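Local coordinates for conserved hypothetical protein NMB0706 (Neisseria meningitidis, PDB 1RV9), which is of unknown function but belongs to the DUF152 (YfiH-like) family, also named multi-copper polyphenol oxidoreductase laccase, so an enzymatic role is possible, at residues A[124-129]-A[221-226]; A[178-183]-A[192-197]; A[185-190]-A[214-219]; A[227-230]-A[235-238]. All coordinates share one frame; numbering follows the deposited sequence.

Contact 1: A[124-129]-A[221-226]; sequences CDRAGT and GVYGGT
R126 reaches across to Y223 and touches it through the end of its guanidinium group. NH2 of R126 donates a weak hydrogen bond to OH of Y223 over 3.3 Å, with a bent N-H...O angle of 142°. The contact is thin, and the only other residue touched is G221, whose CA lies 4.3 Å from R126 NH2. The arginine gets there by a single kink: CG stands anti to the carbonyl carbon, chi2 bends the chain (-81°), and beyond CD it runs extended. Y223 also holds its CG beside its backbone N, and the two side chains cross at about a right angle. NH2 arrives at the edge of the phenol, near its plane, and the guanidinium stands 78° from that ring. R126 sits in a type I turn from D125 to G128, tied off by the D125 carboxylate: OD1 accepts T129 N at 2.7 Å on its syn lone pair, and OD2 meets T129 OG1 at 2.8 Å. Strand 160-164 lies between strands 119-125 and 221-224 in the six-stranded sheet, and both R126 and Y223 rest on its M161. V222, pointing away from this contact, packs on helix 206-217.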
loop_
_atom_site.group_PDB
_atom_site.type_symbol
_atom_site.label_atom_id
_atom_site.label_comp_id
_atom_site.label_asym_id
_atom_site.label_seq_id
_atom_site.Cartn_x
_atom_site.Cartn_y
_atom_site.Cartn_z
ATOM N N CYS A 124 10.796 -5.179 -3.919
ATOM C CA CYS A 124 11.528 -5.651 -5.090
ATOM C C CYS A 124 12.906 -6.055 -4.590
ATOM O O CYS A 124 13.267 -5.739 -3.459
ATOM C CB CYS A 124 11.649 -4.565 -6.169
ATOM S SG CYS A 124 12.955 -3.326 -5.933
ATOM N N ASP A 125 13.653 -6.784 -5.411
ATOM C CA ASP A 125 15.008 -7.166 -5.028
ATOM C C ASP A 125 15.975 -6.330 -5.865
ATOM O O ASP A 125 15.596 -5.786 -6.906
ATOM C CB ASP A 125 15.232 -8.678 -5.215
ATOM C CG ASP A 125 15.076 -9.136 -6.648
ATOM O OD1 ASP A 125 14.265 -8.545 -7.388
ATOM O OD2 ASP A 125 15.759 -10.113 -7.031
ATOM N N ARG A 126 17.211 -6.205 -5.396
ATOM C CA ARG A 126 18.222 -5.398 -6.080
ATOM C C ARG A 126 18.460 -5.792 -7.533
ATOM O O ARG A 126 18.717 -4.930 -8.378
ATOM C CB ARG A 126 19.548 -5.468 -5.313
ATOM C CG ARG A 126 19.461 -5.006 -3.864
ATOM C CD ARG A 126 19.503 -3.485 -3.718
ATOM N NE ARG A 126 19.262 -3.085 -2.331
ATOM C CZ ARG A 126 19.416 -1.850 -1.858
ATOM N NH1 ARG A 126 19.821 -0.869 -2.656
ATOM N NH2 ARG A 126 19.159 -1.593 -0.582
ATOM N N ALA A 127 18.373 -7.087 -7.825
ATOM C CA ALA A 127 18.605 -7.590 -9.178
ATOM C C ALA A 127 17.401 -7.474 -10.106
ATOM O O ALA A 127 17.517 -7.694 -11.310
ATOM C CB ALA A 127 19.074 -9.040 -9.116
ATOM N N GLY A 128 16.242 -7.142 -9.544
ATOM C CA GLY A 128 15.048 -6.999 -10.357
ATOM C C GLY A 128 14.497 -8.299 -10.910
ATOM O O GLY A 128 14.317 -8.438 -12.123
ATOM N N THR A 129 14.224 -9.257 -10.030
ATOM C CA THR A 129 13.675 -10.538 -10.468
ATOM C C THR A 129 12.313 -10.810 -9.832
ATOM O O THR A 129 11.609 -11.732 -10.231
ATOM C CB THR A 129 14.603 -11.714 -10.112
ATOM O OG1 THR A 129 14.563 -11.946 -8.699
ATOM C CG2 THR A 129 16.039 -11.411 -10.538
ATOM N N GLY A 221 16.683 -2.691 2.829
ATOM C CA GLY A 221 16.489 -1.254 2.814
ATOM C C GLY A 221 15.030 -0.860 2.750
ATOM O O GLY A 221 14.230 -1.545 2.116
ATOM N N VAL A 222 14.687 0.237 3.418
ATOM C CA VAL A 222 13.318 0.747 3.439
ATOM C C VAL A 222 13.340 2.215 3.030
ATOM O O VAL A 222 14.096 3.019 3.585
ATOM C CB VAL A 222 12.690 0.603 4.837
ATOM C CG1 VAL A 222 11.233 1.036 4.799
ATOM C CG2 VAL A 222 12.801 -0.837 5.307
ATOM N N TYR A 223 12.494 2.558 2.063
ATOM C CA TYR A 223 12.425 3.910 1.524
ATOM C C TYR A 223 11.009 4.476 1.554
ATOM O O TYR A 223 10.049 3.749 1.799
ATOM C CB TYR A 223 12.948 3.886 0.086
ATOM C CG TYR A 223 14.325 3.273 -0.021
ATOM C CD1 TYR A 223 15.468 4.046 0.169
ATOM C CD2 TYR A 223 14.484 1.905 -0.245
ATOM C CE1 TYR A 223 16.738 3.472 0.145
ATOM C CE2 TYR A 223 15.748 1.318 -0.269
ATOM C CZ TYR A 223 16.869 2.110 -0.071
ATOM O OH TYR A 223 18.121 1.540 -0.086
ATOM N N GLY A 224 10.894 5.778 1.308
ATOM C CA GLY A 224 9.595 6.430 1.302
ATOM C C GLY A 224 9.146 6.850 2.689
ATOM O O GLY A 224 9.975 7.092 3.568
ATOM N N GLY A 225 7.832 6.938 2.884
ATOM C CA GLY A 225 7.291 7.322 4.178
ATOM C C GLY A 225 7.414 8.802 4.498
ATOM O O GLY A 225 7.756 9.169 5.623
ATOM N N THR A 226 7.115 9.652 3.520
ATOM C CA THR A 226 7.217 11.097 3.707
ATOM C C THR A 226 5.894 11.850 3.588
ATOM O O THR A 226 5.811 13.023 3.956
ATOM C CB THR A 226 8.183 11.711 2.684
ATOM O OG1 THR A 226 7.675 11.489 1.361
ATOM C CG2 THR A 226 9.560 11.080 2.805
#

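Contact 2: A[178-183]-A[192-197]; sequences DVFDAF and TAFEGI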
loop_
_atom_site.group_PDB
_atom_site.type_symbol
_atom_site.label_atom_id
_atom_site.label_comp_id
_atom_site.label_asym_id
_atom_site.label_seq_id
_atom_site.Cartn_x
_atom_site.Cartn_y
_atom_site.Cartn_z
ATOM N N ASP A 178 -6.574 -0.954 21.921
ATOM C CA ASP A 178 -6.671 -2.205 21.179
ATOM C C ASP A 178 -5.622 -2.255 20.070
ATOM O O ASP A 178 -4.943 -3.267 19.898
ATOM C CB ASP A 178 -8.085 -2.376 20.608
ATOM C CG ASP A 178 -8.441 -1.315 19.582
ATOM O OD1 ASP A 178 -8.132 -0.124 19.812
ATOM O OD2 ASP A 178 -9.049 -1.671 18.549
ATOM N N VAL A 179 -5.484 -1.159 19.331
ATOM C CA VAL A 179 -4.498 -1.088 18.258
ATOM C C VAL A 179 -3.109 -1.156 18.881
ATOM O O VAL A 179 -2.222 -1.856 18.392
ATOM C CB VAL A 179 -4.621 0.228 17.464
ATOM C CG1 VAL A 179 -3.562 0.276 16.374
ATOM C CG2 VAL A 179 -6.011 0.341 16.861
ATOM N N PHE A 180 -2.932 -0.424 19.975
ATOM C CA PHE A 180 -1.660 -0.397 20.680
ATOM C C PHE A 180 -1.238 -1.808 21.087
ATOM O O PHE A 180 -0.113 -2.232 20.817
ATOM C CB PHE A 180 -1.778 0.505 21.916
ATOM C CG PHE A 180 -0.508 0.624 22.706
ATOM C CD1 PHE A 180 -0.165 -0.341 23.644
ATOM C CD2 PHE A 180 0.354 1.695 22.498
ATOM C CE1 PHE A 180 1.023 -0.242 24.369
ATOM C CE2 PHE A 180 1.543 1.804 23.216
ATOM C CZ PHE A 180 1.877 0.833 24.153
ATOM N N ASP A 181 -2.145 -2.540 21.728
ATOM C CA ASP A 181 -1.845 -3.897 22.172
ATOM C C ASP A 181 -1.596 -4.866 21.017
ATOM O O ASP A 181 -0.748 -5.750 21.121
ATOM C CB ASP A 181 -2.978 -4.443 23.051
ATOM C CG ASP A 181 -3.116 -3.695 24.364
ATOM O OD1 ASP A 181 -2.139 -3.045 24.792
ATOM O OD2 ASP A 181 -4.204 -3.770 24.975
ATOM N N ALA A 182 -2.329 -4.700 19.920
ATOM C CA ALA A 182 -2.173 -5.581 18.766
ATOM C C ALA A 182 -0.731 -5.603 18.279
ATOM O O ALA A 182 -0.269 -6.591 17.714
ATOM C CB ALA A 182 -3.099 -5.138 17.638
ATOM N N PHE A 183 -0.023 -4.502 18.500
ATOM C CA PHE A 183 1.370 -4.385 18.090
ATOM C C PHE A 183 2.360 -4.585 19.232
ATOM O O PHE A 183 3.255 -5.425 19.154
ATOM C CB PHE A 183 1.626 -2.999 17.489
ATOM C CG PHE A 183 1.064 -2.810 16.110
ATOM C CD1 PHE A 183 1.753 -3.276 14.996
ATOM C CD2 PHE A 183 -0.139 -2.140 15.923
ATOM C CE1 PHE A 183 1.255 -3.070 13.713
ATOM C CE2 PHE A 183 -0.647 -1.929 14.644
ATOM C CZ PHE A 183 0.052 -2.395 13.537
ATOM N N THR A 192 7.667 2.313 20.532
ATOM C CA THR A 192 8.381 3.497 20.076
ATOM C C THR A 192 7.646 4.180 18.928
ATOM O O THR A 192 7.917 5.339 18.612
ATOM C CB THR A 192 9.809 3.146 19.604
ATOM O OG1 THR A 192 9.738 2.187 18.541
ATOM C CG2 THR A 192 10.623 2.568 20.754
ATOM N N ALA A 193 6.714 3.458 18.309
ATOM C CA ALA A 193 5.945 3.990 17.189
ATOM C C ALA A 193 4.582 4.546 17.605
ATOM O O ALA A 193 3.770 4.917 16.758
ATOM C CB ALA A 193 5.769 2.909 16.119
ATOM N N PHE A 194 4.333 4.587 18.911
ATOM C CA PHE A 194 3.085 5.125 19.446
ATOM C C PHE A 194 3.413 6.234 20.430
ATOM O O PHE A 194 4.368 6.122 21.198
ATOM C CB PHE A 194 2.281 4.058 20.200
ATOM C CG PHE A 194 1.683 3.000 19.320
ATOM C CD1 PHE A 194 2.427 1.889 18.940
ATOM C CD2 PHE A 194 0.368 3.114 18.880
ATOM C CE1 PHE A 194 1.863 0.899 18.132
ATOM C CE2 PHE A 194 -0.204 2.131 18.073
ATOM C CZ PHE A 194 0.546 1.024 17.698
ATOM N N GLU A 195 2.627 7.304 20.403
ATOM C CA GLU A 195 2.830 8.401 21.338
ATOM C C GLU A 195 1.529 8.637 22.091
ATOM O O GLU A 195 0.496 8.936 21.490
ATOM C CB GLU A 195 3.238 9.684 20.619
ATOM C CG GLU A 195 3.269 10.889 21.554
ATOM C CD GLU A 195 3.547 12.193 20.841
ATOM O OE1 GLU A 195 3.421 12.236 19.601
ATOM O OE2 GLU A 195 3.878 13.185 21.525
ATOM N N GLY A 196 1.578 8.483 23.409
ATOM C CA GLY A 196 0.389 8.695 24.205
ATOM C C GLY A 196 0.010 10.160 24.188
ATOM O O GLY A 196 0.871 11.026 24.341
ATOM N N ILE A 197 -1.272 10.440 23.986
ATOM C CA ILE A 197 -1.747 11.818 23.957
ATOM C C ILE A 197 -2.851 12.006 24.989
ATOM O O ILE A 197 -3.626 12.963 24.930
ATOM C CB ILE A 197 -2.267 12.208 22.551
ATOM C CG1 ILE A 197 -3.418 11.291 22.135
ATOM C CG2 ILE A 197 -1.127 12.127 21.544
ATOM C CD1 ILE A 197 -4.019 11.639 20.787
#
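F194 points its ring at the helix, meeting F180 over one face and F183 at its edge; the three form an aromatic cluster without any hydrogen bond across the contact. The aromatic interactions differ in kind. F180 makes a T-shaped pair, turning its edge to the face of F194 with centroids 5.1 Å apart and planes at 62°; CD2 of F180 lies 3.7 Å from CG of F194. F183 meets F194 obliquely instead, its CD2 coming up in the plane of the F194 ring, 3.7 Å from CZ. A CH-pi contact adds to these: CA of F180 sits 4.3 Å from the F194 centroid, over the same face that the F180 edge addresses. With CG anti to its backbone N (chi1 -179°), F180 swings its ring along that face while the backbone stays close to it. The one aliphatic side chain involved, V179, makes a slight contact, its CG1 4.2 Å from F194 CE2. The helical segment and strand 194-197 run nearly antiparallel, at 151°. Helix 177-184 thus lies against the small antiparallel sheet, where F202 of strand 201-204 stacks on F180. L209 of helix 206-217 also touches F194, while helix 138-143 packs on V179 and F183.

Contact 3: A[185-190]-A[214-219]; sequences TPMPEA and LKREGV
L214 O, in the helical turn that sends R216 out to M187, accepts three backbone N-H groups: V219 N at 3.1 Å and, more weakly, G218 N and E217 N. The neighbouring K215 bends its side chain back to the helix end, where NZ donates to V219 O at 2.9 Å, 28° out of the carbonyl plane, with a weak second bond to G220 O. R216 and M187 approach from opposite directions. M187 stretches out with CG anti to its backbone N and chi2 fully extended. The model places the methyl over one face of the R216 guanidinium, but too close to CZ to be sound, so its position is doubtful; CG of M187 lies a reasonable 4.1 Å from R216 NH1. R216 is extended through chi2 and turns at chi3 (66°). E189 crosses it at about a right angle, its OE2 4.2 Å from R216 CD, and the opposite charges may attract without touching. I213 of helix 206-217 also packs on M187, and Q147 of helix 145-153 on R216. G218, with positive phi, and the V219 N-L214 O and G218 N-K215 O bonds make the helix end a Schellman motif.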
loop_
_atom_site.group_PDB
_atom_site.type_symbol
_atom_site.label_atom_id
_atom_site.label_comp_id
_atom_site.label_asym_id
_atom_site.label_seq_id
_atom_site.Cartn_x
_atom_site.Cartn_y
_atom_site.Cartn_z
ATOM N N THR A 185 2.027 -5.761 22.473
ATOM C CA THR A 185 2.036 -6.901 23.379
ATOM C C THR A 185 2.974 -7.958 22.789
ATOM O O THR A 185 3.886 -8.438 23.466
ATOM C CB THR A 185 0.616 -7.472 23.594
ATOM O OG1 THR A 185 -0.171 -6.515 24.314
ATOM C CG2 THR A 185 0.670 -8.763 24.396
ATOM N N PRO A 186 2.774 -8.326 21.511
ATOM C CA PRO A 186 3.648 -9.329 20.895
ATOM C C PRO A 186 4.998 -8.761 20.433
ATOM O O PRO A 186 5.959 -9.509 20.242
ATOM C CB PRO A 186 2.806 -9.849 19.735
ATOM C CG PRO A 186 2.024 -8.645 19.334
ATOM C CD PRO A 186 1.593 -8.075 20.663
ATOM N N MET A 187 5.069 -7.443 20.263
ATOM C CA MET A 187 6.296 -6.777 19.825
ATOM C C MET A 187 6.495 -5.488 20.629
ATOM O O MET A 187 6.164 -4.398 20.169
ATOM C CB MET A 187 6.207 -6.462 18.326
ATOM C CG MET A 187 7.364 -5.656 17.769
ATOM S SD MET A 187 7.178 -5.331 15.998
ATOM C CE MET A 187 8.650 -6.064 15.371
ATOM N N PRO A 188 7.048 -5.605 21.848
ATOM C CA PRO A 188 7.308 -4.489 22.764
ATOM C C PRO A 188 8.010 -3.270 22.178
ATOM O O PRO A 188 7.692 -2.138 22.539
ATOM C CB PRO A 188 8.125 -5.145 23.874
ATOM C CG PRO A 188 7.546 -6.515 23.924
ATOM C CD PRO A 188 7.473 -6.877 22.458
ATOM N N GLU A 189 8.968 -3.493 21.280
ATOM C CA GLU A 189 9.702 -2.386 20.677
ATOM C C GLU A 189 8.789 -1.485 19.849
ATOM O O GLU A 189 9.142 -0.346 19.538
ATOM C CB GLU A 189 10.831 -2.914 19.788
ATOM C CG GLU A 189 10.363 -3.847 18.683
ATOM C CD GLU A 189 10.523 -5.316 19.037
ATOM O OE1 GLU A 189 10.095 -5.725 20.139
ATOM O OE2 GLU A 189 11.074 -6.065 18.202
ATOM N N ALA A 190 7.616 -1.998 19.495
ATOM C CA ALA A 190 6.660 -1.238 18.695
ATOM C C ALA A 190 6.117 -0.026 19.449
ATOM O O ALA A 190 5.532 0.878 18.853
ATOM C CB ALA A 190 5.512 -2.140 18.261
ATOM N N LEU A 214 9.777 -4.544 9.093
ATOM C CA LEU A 214 10.617 -4.877 7.947
ATOM C C LEU A 214 12.062 -5.125 8.373
ATOM O O LEU A 214 12.693 -6.078 7.911
ATOM C CB LEU A 214 10.565 -3.753 6.911
ATOM C CG LEU A 214 9.228 -3.598 6.184
ATOM C CD1 LEU A 214 9.174 -2.244 5.491
ATOM C CD2 LEU A 214 9.054 -4.737 5.182
ATOM N N LYS A 215 12.581 -4.266 9.245
ATOM C CA LYS A 215 13.947 -4.414 9.726
ATOM C C LYS A 215 14.118 -5.708 10.497
ATOM O O LYS A 215 15.106 -6.421 10.317
ATOM C CB LYS A 215 14.338 -3.229 10.618
ATOM C CG LYS A 215 14.919 -2.035 9.865
ATOM C CD LYS A 215 15.115 -2.345 8.384
ATOM C CE LYS A 215 16.301 -1.606 7.797
ATOM N NZ LYS A 215 16.485 -1.954 6.360
ATOM N N ARG A 216 13.155 -6.015 11.356
ATOM C CA ARG A 216 13.222 -7.233 12.146
ATOM C C ARG A 216 13.194 -8.472 11.258
ATOM O O ARG A 216 13.763 -9.508 11.604
ATOM C CB ARG A 216 12.059 -7.295 13.141
ATOM C CG ARG A 216 12.063 -8.565 13.977
ATOM C CD ARG A 216 10.874 -8.650 14.915
ATOM N NE ARG A 216 9.607 -8.770 14.200
ATOM C CZ ARG A 216 8.449 -9.046 14.791
ATOM N NH1 ARG A 216 8.405 -9.231 16.106
ATOM N NH2 ARG A 216 7.338 -9.133 14.073
ATOM N N GLU A 217 12.538 -8.363 10.106
ATOM C CA GLU A 217 12.431 -9.489 9.192
ATOM C C GLU A 217 13.707 -9.675 8.372
ATOM O O GLU A 217 13.949 -10.753 7.832
ATOM C CB GLU A 217 11.220 -9.293 8.274
ATOM C CG GLU A 217 10.513 -10.576 7.878
ATOM C CD GLU A 217 9.982 -11.384 9.065
ATOM O OE1 GLU A 217 10.009 -10.903 10.222
ATOM O OE2 GLU A 217 9.522 -12.516 8.826
ATOM N N GLY A 218 14.518 -8.625 8.282
ATOM C CA GLY A 218 15.767 -8.722 7.544
ATOM C C GLY A 218 15.830 -7.968 6.232
ATOM O O GLY A 218 16.811 -8.083 5.499
ATOM N N VAL A 219 14.794 -7.196 5.923
ATOM C CA VAL A 219 14.780 -6.437 4.679
ATOM C C VAL A 219 15.965 -5.468 4.637
ATOM O O VAL A 219 16.174 -4.683 5.562
ATOM C CB VAL A 219 13.443 -5.677 4.523
ATOM C CG1 VAL A 219 13.491 -4.762 3.310
ATOM C CG2 VAL A 219 12.309 -6.688 4.371
#

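Contact 4: A[227-230]-A[235-238]; sequences HCTV and TFFS
H227 and F236 form a T-shaped pair at one end of this contact, and S238, the N-cap of helix 239-242, lies at the other; between them two irregular segments of one loop run side by side. T235 does not reach across, but its CG2 lies over the centre of one face of the F236 ring, 3.5 Å above it. F236 turns its edge to the face of H227, with CZ over the imidazole, centroids 5.2 Å apart and planes at 76°. Its CE2 lies 3.7 Å from H227 ND1, an atom that comes in near the plane of the phenyl ring and has E232 OE1 as its hydrogen-bond partner. At the root of the same side chain, F236 CB packs on T229 CG2 at 4.0 Å. F237 sends its ring away, toward M248 of strand 248-254 and T245, and leaves its carbonyl beside T229: F237 O is 3.8 Å from T229 CB, buried and without a partner in the model. R241 binds the backbone of both segments, through T229 O, V230 O and F236 O. S238 closes the walk with CB 3.6 Å from T229 O. D117 OD1 accepts from both T229 OG1 and S238 OG, joining the segments through a third residue. With chi1 at 174°, OG stands anti to the backbone N of S238; it bonds to R241 N in the cap and lies 3.3 Å from V230 CG2.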
loop_
_atom_site.group_PDB
_atom_site.type_symbol
_atom_site.label_atom_id
_atom_site.label_comp_id
_atom_site.label_asym_id
_atom_site.label_seq_id
_atom_site.Cartn_x
_atom_site.Cartn_y
_atom_site.Cartn_z
ATOM N N HIS A 227 4.863 11.187 3.078
ATOM C CA HIS A 227 3.564 11.828 2.898
ATOM C C HIS A 227 2.586 11.610 4.044
ATOM O O HIS A 227 2.805 10.781 4.928
ATOM C CB HIS A 227 2.894 11.299 1.627
ATOM C CG HIS A 227 3.638 11.599 0.364
ATOM N ND1 HIS A 227 3.546 12.810 -0.285
ATOM C CD2 HIS A 227 4.462 10.830 -0.388
ATOM C CE1 HIS A 227 4.277 12.775 -1.386
ATOM N NE2 HIS A 227 4.843 11.584 -1.471
ATOM N N CYS A 228 1.510 12.389 4.015
ATOM C CA CYS A 228 0.412 12.255 4.962
ATOM C C CYS A 228 -0.820 12.429 4.093
ATOM O O CYS A 228 -1.055 13.500 3.534
ATOM C CB CYS A 228 0.401 13.328 6.049
ATOM S SG CYS A 228 -1.077 13.135 7.105
ATOM N N THR A 229 -1.595 11.363 3.959
ATOM C CA THR A 229 -2.792 11.408 3.141
ATOM C C THR A 229 -3.822 12.407 3.662
ATOM O O THR A 229 -4.613 12.944 2.890
ATOM C CB THR A 229 -3.431 10.018 3.050
ATOM O OG1 THR A 229 -3.605 9.484 4.369
ATOM C CG2 THR A 229 -2.545 9.082 2.247
ATOM N N VAL A 230 -3.812 12.665 4.966
ATOM C CA VAL A 230 -4.766 13.609 5.541
ATOM C C VAL A 230 -4.387 15.057 5.227
ATOM O O VAL A 230 -5.223 15.845 4.781
ATOM C CB VAL A 230 -4.873 13.435 7.074
ATOM C CG1 VAL A 230 -5.698 14.563 7.678
ATOM C CG2 VAL A 230 -5.517 12.097 7.394
ATOM N N THR A 235 -3.834 16.071 -3.128
ATOM C CA THR A 235 -3.102 14.986 -3.771
ATOM C C THR A 235 -3.643 13.592 -3.486
ATOM O O THR A 235 -3.693 12.749 -4.380
ATOM C CB THR A 235 -1.619 15.002 -3.351
ATOM O OG1 THR A 235 -1.061 16.294 -3.615
ATOM C CG2 THR A 235 -0.835 13.951 -4.124
ATOM N N PHE A 236 -4.056 13.349 -2.247
ATOM C CA PHE A 236 -4.541 12.022 -1.881
ATOM C C PHE A 236 -5.924 11.964 -1.257
ATOM O O PHE A 236 -6.382 12.923 -0.629
ATOM C CB PHE A 236 -3.567 11.368 -0.897
ATOM C CG PHE A 236 -2.164 11.250 -1.412
ATOM C CD1 PHE A 236 -1.863 10.388 -2.460
ATOM C CD2 PHE A 236 -1.142 12.009 -0.854
ATOM C CE1 PHE A 236 -0.558 10.283 -2.945
ATOM C CE2 PHE A 236 0.162 11.909 -1.332
ATOM C CZ PHE A 236 0.453 11.046 -2.380
ATOM N N PHE A 237 -6.577 10.819 -1.441
ATOM C CA PHE A 237 -7.881 10.556 -0.846
ATOM C C PHE A 237 -7.573 10.187 0.606
ATOM O O PHE A 237 -6.495 9.656 0.902
ATOM C CB PHE A 237 -8.556 9.346 -1.500
ATOM C CG PHE A 237 -8.992 9.568 -2.920
ATOM C CD1 PHE A 237 -9.986 10.493 -3.223
ATOM C CD2 PHE A 237 -8.453 8.803 -3.949
ATOM C CE1 PHE A 237 -10.443 10.648 -4.531
ATOM C CE2 PHE A 237 -8.902 8.949 -5.260
ATOM C CZ PHE A 237 -9.901 9.874 -5.551
ATOM N N SER A 238 -8.516 10.451 1.504
ATOM C CA SER A 238 -8.337 10.128 2.915
ATOM C C SER A 238 -9.663 9.823 3.592
ATOM O O SER A 238 -10.573 10.655 3.602
ATOM C CB SER A 238 -7.662 11.282 3.655
ATOM O OG SER A 238 -7.619 11.020 5.051
#

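Overall arrangement
Contacts 1, 2 and 3 form a chain of neighbours, with contact 4 set apart. Contact 3 touches both others: its L214 CD1 packs on V222 CG2 of contact 1 at 3.9 Å, and its A190 CB meets F183 CB of contact 2 at 4.1 Å. In sequence, contacts 2 and 3 interleave and both are nested in the loop that contact 1 closes. Contact 4 follows directly on 221-226, yet its centre lies 22 Å from that of contact 1. It is tied to D117, which directly precedes C118 in sequence; C118, H135 and D100 have the geometry of a Cys-His-Asp triad, a possible but unconfirmed active site.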